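Local coordinates for protein ricin B-related lectin (Polyporus squamosus, PDB 5MUA) that binds galactose through a beta-trefoil lectin domain and joins it to a calcium-binding, papain-like protease domain that takes the inhibitor E-64, at residues Ile8-Ala14 against Asn143-Leu149; Asn18-Ser24 against Asp34-Asp40; Leu180-Gln186 against Val254-Phe259. One frame throughout, in Å; residues are numbered along the deposited sequence.

In the fold
Contacts 1 and 2 belong to the lectin half of the chain and contact 3 to the C-terminal, papain-like half; contacts 1 and 3 meet where the two halves join. Contact 2 is nested inside the loop that contact 1 closes, and contact 3 opens only after contact 1 has closed. The centres of contacts 1 and 2 lie about 11 Å apart; strand 7-13 is their meeting place, since it also bonds to strand 19-23. Contacts 1 and 3 are about 16 Å apart centre to centre, bridged by L149 with V181. Contacts 2 and 3, about 20 Å between centres, do not touch. Strand 144-152 serves both halves, because it pairs with strand 7-13 and with strand 178-180.

Contact 1: residues Ile8-Ala14 against Asn143-Leu149; sequences IYYIASA and NWTFQKL
F146 turns the edge of its ring to the face of Y9 in a T-shaped stack, the centroids 5.6 Å apart and the planes at 86°. It is F146 CD2 that lies over the tyrosine. I11 comes up beside F146, pointing the same way, with CG2 over a face of the phenylalanine and CG1 3.7 Å from F146 CE2. These three side chains share one face of the strand pair, where I51 and I108 pack on F146 and the Y9 hydroxyl bonds to G5 O.

On the other face, the methyl L149 CD1 sits 3.6 Å from the centroid of the Y10 ring, almost exactly on its normal, a clear CH-pi contact. The amide oxygen Q147 OE1 meets the same ring in its plane instead, 3.6 Å from Y10 CD2. Q147 CG points opposite the main-chain nitrogen (chi1 173°) and the chain is extended beyond it, which lays glutamine and tyrosine side by side with amide and ring planes 80° apart. The phenol end of Y10 is engaged by D43.

Nearer N143 the pattern changes: W144 leans over the opposite strand, its CZ3 3.8 Å from S13 CB, while its NE1 bonds to V117 O. A water joins S13 OG to N143 O.

Between the two faces runs an antiparallel ladder, including T145 N to A12 O at 2.8 Å. Pairing the first and last strands of the lectin domain in this way is characteristic of the beta-trefoil, whose barrel is closed by its two terminal strands.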
loop_
_atom_site.group_PDB
_atom_site.type_symbol
_atom_site.label_atom_id
_atom_site.label_comp_id
_atom_site.label_asym_id
_atom_site.label_seq_id
_atom_site.Cartn_x
_atom_site.Cartn_y
_atom_site.Cartn_z
ATOM N N ILE B 8 -18.780 -12.540 9.816
ATOM C CA ILE B 8 -19.570 -11.716 8.871
ATOM C C ILE B 8 -20.331 -12.703 8.032
ATOM O O ILE B 8 -19.765 -13.755 7.592
ATOM C CB ILE B 8 -18.669 -10.828 7.966
ATOM C CG1 ILE B 8 -17.899 -9.857 8.900
ATOM C CG2 ILE B 8 -19.489 -10.103 6.944
ATOM C CD1 ILE B 8 -16.722 -9.143 8.249
ATOM N N TYR B 9 -21.620 -12.418 7.840
ATOM C CA TYR B 9 -22.539 -13.355 7.240
ATOM C C TYR B 9 -23.537 -12.723 6.311
ATOM O O TYR B 9 -23.892 -11.545 6.463
ATOM C CB TYR B 9 -23.353 -14.001 8.330
ATOM C CG TYR B 9 -22.608 -14.755 9.338
ATOM C CD1 TYR B 9 -22.131 -14.150 10.500
ATOM C CD2 TYR B 9 -22.448 -16.121 9.190
ATOM C CE1 TYR B 9 -21.473 -14.882 11.429
ATOM C CE2 TYR B 9 -21.823 -16.900 10.149
ATOM C CZ TYR B 9 -21.334 -16.277 11.306
ATOM O OH TYR B 9 -20.702 -17.045 12.256
ATOM N N TYR B 10 -24.014 -13.490 5.335
ATOM C CA TYR B 10 -25.339 -13.220 4.741
ATOM C C TYR B 10 -26.341 -13.901 5.646
ATOM O O TYR B 10 -26.053 -14.999 6.214
ATOM C CB TYR B 10 -25.486 -13.878 3.362
ATOM C CG TYR B 10 -24.610 -13.358 2.241
ATOM C CD1 TYR B 10 -24.538 -12.012 1.935
ATOM C CD2 TYR B 10 -23.971 -14.284 1.377
ATOM C CE1 TYR B 10 -23.754 -11.564 0.861
ATOM C CE2 TYR B 10 -23.209 -13.857 0.276
ATOM C CZ TYR B 10 -23.085 -12.505 0.040
ATOM O OH TYR B 10 -22.344 -12.039 -1.059
ATOM N N ILE B 11 -27.463 -13.250 5.853
ATOM C CA ILE B 11 -28.562 -13.843 6.644
ATOM C C ILE B 11 -29.693 -14.015 5.630
ATOM O O ILE B 11 -30.304 -13.043 5.192
ATOM C CB ILE B 11 -28.992 -12.910 7.788
ATOM C CG1 ILE B 11 -27.800 -12.521 8.700
ATOM C CG2 ILE B 11 -30.117 -13.561 8.613
ATOM C CD1 ILE B 11 -28.146 -11.515 9.789
ATOM N N ALA B 12 -29.967 -15.257 5.227
ATOM C CA ALA B 12 -30.971 -15.510 4.195
ATOM C C ALA B 12 -32.206 -16.134 4.820
ATOM O O ALA B 12 -32.088 -16.923 5.756
ATOM C CB ALA B 12 -30.440 -16.494 3.138
ATOM N N SER B 13 -33.327 -15.826 4.228
ATOM C CA SER B 13 -34.627 -16.475 4.668
ATOM C C SER B 13 -34.636 -17.936 4.291
ATOM O O SER B 13 -34.329 -18.263 3.176
ATOM C CB SER B 13 -35.809 -15.813 3.992
ATOM O OG SER B 13 -37.031 -16.435 4.387
ATOM N N ALA B 14 -35.017 -18.841 5.212
ATOM C CA ALA B 14 -35.251 -20.230 4.801
ATOM C C ALA B 14 -36.694 -20.398 4.365
ATOM O O ALA B 14 -37.041 -21.501 3.979
ATOM C CB ALA B 14 -34.907 -21.204 5.911
ATOM N N ASN B 143 -37.268 -18.602 10.241
ATOM C CA ASN B 143 -36.091 -19.447 10.129
ATOM C C ASN B 143 -35.190 -18.769 9.094
ATOM O O ASN B 143 -35.660 -18.317 8.027
ATOM C CB ASN B 143 -36.459 -20.822 9.626
ATOM C CG ASN B 143 -37.254 -21.618 10.646
ATOM O OD1 ASN B 143 -37.376 -21.226 11.814
ATOM N ND2 ASN B 143 -37.775 -22.757 10.206
ATOM N N TRP B 144 -33.920 -18.789 9.408
ATOM C CA TRP B 144 -32.885 -18.046 8.602
ATOM C C TRP B 144 -31.695 -18.998 8.458
ATOM O O TRP B 144 -31.430 -19.813 9.341
ATOM C CB TRP B 144 -32.459 -16.768 9.366
ATOM C CG TRP B 144 -33.599 -15.856 9.587
ATOM C CD1 TRP B 144 -34.404 -15.853 10.675
ATOM C CD2 TRP B 144 -34.143 -14.905 8.685
ATOM N NE1 TRP B 144 -35.429 -14.940 10.508
ATOM C CE2 TRP B 144 -35.292 -14.362 9.288
ATOM C CE3 TRP B 144 -33.809 -14.483 7.383
ATOM C CZ2 TRP B 144 -36.065 -13.406 8.668
ATOM C CZ3 TRP B 144 -34.559 -13.548 6.783
ATOM C CH2 TRP B 144 -35.695 -13.007 7.401
ATOM N N THR B 145 -30.955 -18.836 7.379
ATOM C CA THR B 145 -29.663 -19.466 7.213
ATOM C C THR B 145 -28.572 -18.432 7.253
ATOM O O THR B 145 -28.825 -17.308 6.987
ATOM C CB THR B 145 -29.573 -20.303 5.941
ATOM O OG1 THR B 145 -29.722 -19.495 4.803
ATOM C CG2 THR B 145 -30.690 -21.352 5.935
ATOM N N PHE B 146 -27.415 -18.844 7.724
ATOM C CA PHE B 146 -26.245 -17.949 7.810
ATOM C C PHE B 146 -25.113 -18.518 6.944
ATOM O O PHE B 146 -24.759 -19.683 7.117
ATOM C CB PHE B 146 -25.783 -17.957 9.247
ATOM C CG PHE B 146 -26.663 -17.165 10.128
ATOM C CD1 PHE B 146 -27.815 -17.742 10.673
ATOM C CD2 PHE B 146 -26.380 -15.864 10.432
ATOM C CE1 PHE B 146 -28.601 -17.012 11.546
ATOM C CE2 PHE B 146 -27.188 -15.128 11.296
ATOM C CZ PHE B 146 -28.322 -15.692 11.822
ATOM N N GLN B 147 -24.591 -17.713 6.008
ATOM C CA GLN B 147 -23.442 -18.121 5.241
ATOM C C GLN B 147 -22.257 -17.292 5.713
ATOM O O GLN B 147 -22.315 -16.104 5.606
ATOM C CB GLN B 147 -23.713 -17.890 3.759
ATOM C CG GLN B 147 -22.437 -18.165 2.988
ATOM C CD GLN B 147 -22.533 -17.998 1.507
ATOM O OE1 GLN B 147 -23.596 -17.845 0.940
ATOM N NE2 GLN B 147 -21.387 -17.984 0.878
ATOM N N LYS B 148 -21.220 -17.936 6.231
ATOM C CA LYS B 148 -20.054 -17.222 6.774
ATOM C C LYS B 148 -19.226 -16.725 5.625
ATOM O O LYS B 148 -18.967 -17.455 4.693
ATOM C CB LYS B 148 -19.196 -18.127 7.630
ATOM C CG LYS B 148 -18.169 -17.324 8.434
ATOM C CD LYS B 148 -17.414 -18.194 9.428
ATOM C CE LYS B 148 -16.534 -19.240 8.708
ATOM N NZ LYS B 148 -15.789 -20.045 9.713
ATOM N N LEU B 149 -18.855 -15.463 5.685
ATOM C CA LEU B 149 -18.070 -14.804 4.646
ATOM C C LEU B 149 -16.738 -14.347 5.192
ATOM O O LEU B 149 -15.984 -13.661 4.471
ATOM C CB LEU B 149 -18.864 -13.615 4.140
ATOM C CG LEU B 149 -20.272 -13.989 3.684
ATOM C CD1 LEU B 149 -20.998 -12.748 3.290
ATOM C CD2 LEU B 149 -20.294 -14.949 2.499
HETATM O O HOH W 1 -37.447 -16.444 7.040
#

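Contact 2: residues Asn18-Ser24 against Asp34-Asp40; sequences NTRLALS and DVIISSD
N18-S24 and D34-D40 form an antiparallel beta hairpin, in which strands 19-23 and 35-39 have axes 4.4 Å apart and N-to-C directions at 134°, a marked twist. The ladder is uneven: R20 N gives a straight 2.8 Å bond to S38 O, but the return bond from S38 N to R20 O is bent and weak.

D40 does two jobs at one end. Its CB lies 3.5 Å above the plane of the R20 guanidinium, over the centre of the group, and the two side chains cross at about a right angle. The carboxylate itself turns to N18, whose ND2 reaches the syn lone pair of D40 OD1 at 2.9 Å, with OD1 near the amide plane; a second bond, to OD2, is weak. R20 runs out extended from CG to NE, and its NE donates to a water in the guanidinium plane that also bonds S38 OG and S39 O. NH2 is held by V42 O, and Y10 makes a cation-pi contact with the same group.

Further along, A22 CB packs 3.7 Å from S38 CB. V35 splits its branches between two leucines: CG1 meets L21 CD2 at 4.1 Å and CG2 meets L23 CD1 at 4.0 Å.

The chemistry therefore divides along the hairpin. The aliphatic cluster joins the strands to V130 and I84 of the lectin domain. R20, with D40 CB over one face and a water at its edge, makes no direct salt bridge to D40, NH1 and OD2 being 5.0 Å apart; its charge is probably stabilised by the water, the V42 carbonyl and the Y10 ring.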
loop_
_atom_site.group_PDB
_atom_site.type_symbol
_atom_site.label_atom_id
_atom_site.label_comp_id
_atom_site.label_asym_id
_atom_site.label_seq_id
_atom_site.Cartn_x
_atom_site.Cartn_y
_atom_site.Cartn_z
ATOM N N ASN B 18 -33.850 -17.279 -2.548
ATOM C CA ASN B 18 -33.179 -16.144 -3.145
ATOM C C ASN B 18 -33.323 -14.812 -2.407
ATOM O O ASN B 18 -33.223 -13.758 -3.005
ATOM C CB ASN B 18 -33.637 -15.993 -4.573
ATOM C CG ASN B 18 -33.327 -17.198 -5.393
ATOM O OD1 ASN B 18 -34.219 -17.907 -5.856
ATOM N ND2 ASN B 18 -32.040 -17.477 -5.538
ATOM N N THR B 19 -33.520 -14.894 -1.095
ATOM C CA THR B 19 -33.897 -13.728 -0.322
ATOM C C THR B 19 -33.023 -13.646 0.923
ATOM O O THR B 19 -32.924 -14.604 1.688
ATOM C CB THR B 19 -35.402 -13.865 0.100
ATOM O OG1 THR B 19 -36.182 -13.978 -1.096
ATOM C CG2 THR B 19 -35.906 -12.679 0.822
ATOM N N ARG B 20 -32.373 -12.512 1.084
ATOM C CA ARG B 20 -31.581 -12.260 2.293
ATOM C C ARG B 20 -31.760 -10.838 2.823
ATOM O O ARG B 20 -32.369 -9.978 2.176
ATOM C CB ARG B 20 -30.134 -12.648 2.053
ATOM C CG ARG B 20 -29.496 -11.807 0.984
ATOM C CD ARG B 20 -28.236 -12.501 0.529
ATOM N NE ARG B 20 -27.682 -11.902 -0.646
ATOM C CZ ARG B 20 -26.702 -12.435 -1.359
ATOM N NH1 ARG B 20 -26.201 -13.597 -1.061
ATOM N NH2 ARG B 20 -26.250 -11.789 -2.403
ATOM N N LEU B 21 -31.249 -10.615 4.036
ATOM C CA LEU B 21 -31.465 -9.395 4.715
ATOM C C LEU B 21 -30.469 -8.346 4.271
ATOM O O LEU B 21 -29.295 -8.628 4.057
ATOM C CB LEU B 21 -31.353 -9.624 6.177
ATOM C CG LEU B 21 -32.479 -10.496 6.766
ATOM C CD1 LEU B 21 -32.281 -10.455 8.273
ATOM C CD2 LEU B 21 -33.884 -9.977 6.410
ATOM N N ALA B 22 -30.944 -7.131 4.173
ATOM C CA ALA B 22 -30.071 -5.979 3.889
ATOM C C ALA B 22 -30.639 -4.764 4.650
ATOM O O ALA B 22 -31.734 -4.811 5.209
ATOM C CB ALA B 22 -30.006 -5.723 2.380
ATOM N N LEU B 23 -29.872 -3.681 4.712
ATOM C CA LEU B 23 -30.348 -2.437 5.282
ATOM C C LEU B 23 -30.648 -1.426 4.189
ATOM O O LEU B 23 -29.852 -1.210 3.297
ATOM C CB LEU B 23 -29.358 -1.904 6.282
ATOM C CG LEU B 23 -29.903 -0.766 7.099
ATOM C CD1 LEU B 23 -30.877 -1.270 8.180
ATOM C CD2 LEU B 23 -28.710 -0.103 7.821
ATOM N N SER B 24 -31.829 -0.837 4.263
ATOM C CA SER B 24 -32.258 0.229 3.412
ATOM C C SER B 24 -31.293 1.366 3.442
ATOM O O SER B 24 -30.731 1.648 4.499
ATOM C CB SER B 24 -33.624 0.791 3.824
ATOM O OG SER B 24 -34.024 1.772 2.859
ATOM N N ASP B 34 -35.020 0.779 7.390
ATOM C CA ASP B 34 -35.560 -0.557 7.665
ATOM C C ASP B 34 -34.555 -1.624 7.310
ATOM O O ASP B 34 -33.839 -1.544 6.295
ATOM C CB ASP B 34 -36.826 -0.802 6.869
ATOM C CG ASP B 34 -37.934 0.208 7.203
ATOM O OD1 ASP B 34 -38.172 0.442 8.395
ATOM O OD2 ASP B 34 -38.499 0.789 6.279
ATOM N N VAL B 35 -34.545 -2.704 8.083
ATOM C CA VAL B 35 -33.976 -3.937 7.605
ATOM C C VAL B 35 -34.975 -4.437 6.578
ATOM O O VAL B 35 -36.199 -4.502 6.864
ATOM C CB VAL B 35 -33.744 -4.989 8.735
ATOM C CG1 VAL B 35 -33.331 -6.332 8.173
ATOM C CG2 VAL B 35 -32.673 -4.515 9.691
ATOM N N ILE B 36 -34.504 -4.850 5.407
ATOM C CA ILE B 36 -35.354 -5.183 4.257
ATOM C C ILE B 36 -34.880 -6.504 3.650
ATOM O O ILE B 36 -33.778 -7.032 3.958
ATOM C CB ILE B 36 -35.393 -4.083 3.163
ATOM C CG1 ILE B 36 -33.947 -3.808 2.570
ATOM C CG2 ILE B 36 -35.940 -2.762 3.727
ATOM C CD1 ILE B 36 -33.870 -2.885 1.332
ATOM N N ILE B 37 -35.750 -7.091 2.843
ATOM C CA ILE B 37 -35.388 -8.236 2.035
ATOM C C ILE B 37 -34.639 -7.740 0.794
ATOM O O ILE B 37 -34.907 -6.653 0.307
ATOM C CB ILE B 37 -36.625 -9.076 1.588
ATOM C CG1 ILE B 37 -37.592 -8.262 0.679
ATOM C CG2 ILE B 37 -37.282 -9.668 2.817
ATOM C CD1 ILE B 37 -38.868 -9.011 0.185
ATOM N N SER B 38 -33.786 -8.613 0.276
ATOM C CA SER B 38 -32.850 -8.323 -0.795
ATOM C C SER B 38 -32.707 -9.571 -1.620
ATOM O O SER B 38 -32.535 -10.683 -1.086
ATOM C CB SER B 38 -31.481 -8.039 -0.117
ATOM O OG SER B 38 -30.549 -7.720 -1.046
ATOM N N SER B 39 -32.711 -9.412 -2.931
ATOM C CA SER B 39 -32.473 -10.514 -3.869
ATOM C C SER B 39 -30.999 -10.956 -3.823
ATOM O O SER B 39 -30.100 -10.127 -3.904
ATOM C CB SER B 39 -32.795 -10.081 -5.311
ATOM O OG SER B 39 -32.439 -11.127 -6.229
ATOM N N ASP B 40 -30.765 -12.256 -3.740
ATOM C CA ASP B 40 -29.422 -12.776 -3.899
ATOM C C ASP B 40 -28.934 -12.755 -5.358
ATOM O O ASP B 40 -27.790 -13.147 -5.595
ATOM C CB ASP B 40 -29.170 -14.105 -3.136
ATOM C CG ASP B 40 -29.824 -15.305 -3.777
ATOM O OD1 ASP B 40 -30.361 -15.161 -4.858
ATOM O OD2 ASP B 40 -29.808 -16.389 -3.157
HETATM O O HOH W 2 -28.474 -9.197 -1.681
HETATM O O HOH W 3 -35.801 2.530 5.096
#

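Contact 3: residues Leu180-Gln186 against Val254-Phe259; sequences LVLTRDQ and VERGNF
R256 grips the backbone carbonyl of V181 side-on, and this pair of hydrogen bonds to one oxygen marks the tight part of the contact. NE reaches V181 O at 2.8 Å and NH2 reaches the same oxygen at 3.0 Å, both with the acceptor close to the guanidinium plane, which fixes the rotation of the flat group. T183 CG2 rests over one of its faces, 3.4 Å from R256 NH1 and offset toward the rim. NH1 is also bonded by the Y10 hydroxyl of the lectin domain, while L149 packs against the arginine.

V181 fills the rest of the close packing with its two methyls. CG1, anti to the backbone N (chi1 171°), presses within 3.3 Å of V254 O; CG2 lies 3.8 Å from V254 CG2 and also meets F259 CE1, the ring being approached obliquely. Two waters fill in between the backbones and beside the arginine: one donates to both L182 O and V254 O, and another accepts from Q186 NE2 and R256 NH2.

Toward the outside the contact becomes looser and more polar. The exposed R184, its chain extended from CG to NE, forms a salt bridge through NH2 to E255 OE2 at 2.9 Å. The carboxylate oxygen lies in the guanidinium plane, yet the arginine comes from above the plane of the carboxylate, the two groups being 64° apart; T263 OG1 bonds that same oxygen.

T183 and Q186 also bond each other: Q186 N donates to T183 OG1 and T183 N to Q186 OE1. This reciprocal pair is the capping box that starts helix 184-194, set where the papain-like half meets the beta-trefoil.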
loop_
_atom_site.group_PDB
_atom_site.type_symbol
_atom_site.label_atom_id
_atom_site.label_comp_id
_atom_site.label_asym_id
_atom_site.label_seq_id
_atom_site.Cartn_x
_atom_site.Cartn_y
_atom_site.Cartn_z
ATOM N N LEU B 180 -12.945 -10.056 6.254
ATOM C CA LEU B 180 -13.945 -10.271 5.188
ATOM C C LEU B 180 -13.251 -10.829 3.960
ATOM O O LEU B 180 -12.201 -10.335 3.525
ATOM C CB LEU B 180 -14.706 -9.023 4.808
ATOM C CG LEU B 180 -15.686 -9.116 3.617
ATOM C CD1 LEU B 180 -16.790 -10.109 4.047
ATOM C CD2 LEU B 180 -16.286 -7.726 3.371
ATOM N N VAL B 181 -13.824 -11.878 3.428
ATOM C CA VAL B 181 -13.321 -12.492 2.195
ATOM C C VAL B 181 -14.142 -11.855 1.080
ATOM O O VAL B 181 -15.370 -11.981 1.017
ATOM C CB VAL B 181 -13.510 -14.038 2.199
ATOM C CG1 VAL B 181 -13.194 -14.659 0.842
ATOM C CG2 VAL B 181 -12.694 -14.703 3.291
ATOM N N LEU B 182 -13.450 -11.175 0.154
ATOM C CA LEU B 182 -14.106 -10.503 -0.942
ATOM C C LEU B 182 -14.431 -11.443 -2.072
ATOM O O LEU B 182 -13.756 -12.451 -2.250
ATOM C CB LEU B 182 -13.161 -9.426 -1.522
ATOM C CG LEU B 182 -12.850 -8.368 -0.454
ATOM C CD1 LEU B 182 -11.751 -7.497 -1.031
ATOM C CD2 LEU B 182 -14.065 -7.520 -0.066
ATOM N N THR B 183 -15.383 -11.028 -2.896
ATOM C CA THR B 183 -15.668 -11.726 -4.143
ATOM C C THR B 183 -14.731 -11.252 -5.234
ATOM O O THR B 183 -14.097 -10.180 -5.158
ATOM C CB THR B 183 -17.097 -11.450 -4.650
ATOM O OG1 THR B 183 -17.261 -10.068 -4.946
ATOM C CG2 THR B 183 -18.191 -11.884 -3.585
ATOM N N ARG B 184 -14.690 -12.070 -6.291
ATOM C CA ARG B 184 -13.972 -11.627 -7.483
ATOM C C ARG B 184 -14.496 -10.374 -8.095
ATOM O O ARG B 184 -13.746 -9.496 -8.563
ATOM C CB ARG B 184 -13.819 -12.790 -8.490
ATOM C CG ARG B 184 -12.747 -13.738 -8.010
ATOM C CD ARG B 184 -12.344 -14.739 -9.073
ATOM N NE ARG B 184 -11.541 -15.848 -8.550
ATOM C CZ ARG B 184 -10.887 -16.732 -9.326
ATOM N NH1 ARG B 184 -10.875 -16.605 -10.668
ATOM N NH2 ARG B 184 -10.242 -17.746 -8.769
ATOM N N ASP B 185 -15.799 -10.203 -8.094
ATOM C CA ASP B 185 -16.345 -8.985 -8.619
ATOM C C ASP B 185 -15.856 -7.811 -7.866
ATOM O O ASP B 185 -15.538 -6.763 -8.445
ATOM C CB ASP B 185 -17.875 -9.038 -8.597
ATOM C CG ASP B 185 -18.460 -9.934 -9.701
ATOM O OD1 ASP B 185 -17.809 -10.262 -10.683
ATOM O OD2 ASP B 185 -19.653 -10.275 -9.571
ATOM N N GLN B 186 -15.775 -7.956 -6.540
ATOM C CA GLN B 186 -15.353 -6.852 -5.727
ATOM C C GLN B 186 -13.853 -6.528 -5.913
ATOM O O GLN B 186 -13.513 -5.353 -6.086
ATOM C CB GLN B 186 -15.630 -7.139 -4.265
ATOM C CG GLN B 186 -17.141 -7.085 -3.933
ATOM C CD GLN B 186 -17.469 -7.816 -2.647
ATOM O OE1 GLN B 186 -16.642 -8.570 -2.119
ATOM N NE2 GLN B 186 -18.680 -7.655 -2.170
ATOM N N VAL B 254 -8.251 -15.749 -0.431
ATOM C CA VAL B 254 -8.948 -17.042 -0.312
ATOM C C VAL B 254 -10.274 -16.871 -0.937
ATOM O O VAL B 254 -10.762 -15.777 -1.128
ATOM C CB VAL B 254 -9.006 -17.638 1.123
ATOM C CG1 VAL B 254 -7.633 -17.745 1.739
ATOM C CG2 VAL B 254 -9.869 -16.839 2.058
ATOM N N GLU B 255 -10.867 -18.001 -1.315
ATOM C CA GLU B 255 -12.057 -18.020 -2.135
ATOM C C GLU B 255 -13.260 -18.129 -1.212
ATOM O O GLU B 255 -13.260 -18.923 -0.295
ATOM C CB GLU B 255 -12.045 -19.288 -3.045
ATOM C CG GLU B 255 -11.050 -19.256 -4.208
ATOM C CD GLU B 255 -11.476 -18.258 -5.247
ATOM O OE1 GLU B 255 -12.684 -18.080 -5.479
ATOM O OE2 GLU B 255 -10.624 -17.675 -5.865
ATOM N N ARG B 256 -14.307 -17.385 -1.521
ATOM C CA ARG B 256 -15.577 -17.618 -0.851
ATOM C C ARG B 256 -16.177 -18.979 -0.938
ATOM O O ARG B 256 -16.716 -19.459 0.052
ATOM C CB ARG B 256 -16.598 -16.608 -1.255
ATOM C CG ARG B 256 -16.717 -15.660 -0.087
ATOM C CD ARG B 256 -17.777 -14.761 -0.402
ATOM N NE ARG B 256 -17.535 -13.440 0.095
ATOM C CZ ARG B 256 -18.437 -12.501 -0.067
ATOM N NH1 ARG B 256 -19.623 -12.859 -0.619
ATOM N NH2 ARG B 256 -18.200 -11.285 0.396
ATOM N N GLY B 257 -16.039 -19.615 -2.085
ATOM C CA GLY B 257 -16.582 -21.010 -2.243
ATOM C C GLY B 257 -15.763 -22.036 -1.534
ATOM O O GLY B 257 -16.209 -23.168 -1.308
ATOM N N ASN B 258 -14.523 -21.698 -1.179
ATOM C CA ASN B 258 -13.696 -22.627 -0.463
ATOM C C ASN B 258 -12.561 -21.892 0.203
ATOM O O ASN B 258 -11.545 -21.559 -0.457
ATOM C CB ASN B 258 -13.097 -23.666 -1.413
ATOM C CG ASN B 258 -12.279 -24.721 -0.684
ATOM O OD1 ASN B 258 -11.917 -24.625 0.513
ATOM N ND2 ASN B 258 -11.999 -25.766 -1.406
ATOM N N PHE B 259 -12.688 -21.720 1.511
ATOM C CA PHE B 259 -11.808 -20.815 2.200
ATOM C C PHE B 259 -10.404 -21.412 2.321
ATOM O O PHE B 259 -9.506 -20.693 2.683
ATOM C CB PHE B 259 -12.314 -20.543 3.598
ATOM C CG PHE B 259 -13.579 -19.750 3.670
ATOM C CD1 PHE B 259 -13.688 -18.523 3.047
ATOM C CD2 PHE B 259 -14.619 -20.172 4.511
ATOM C CE1 PHE B 259 -14.835 -17.741 3.170
ATOM C CE2 PHE B 259 -15.754 -19.396 4.646
ATOM C CZ PHE B 259 -15.863 -18.180 3.973
HETATM O O HOH W 4 -11.210 -13.108 -1.893
HETATM O O HOH W 5 -20.203 -9.669 -0.736
#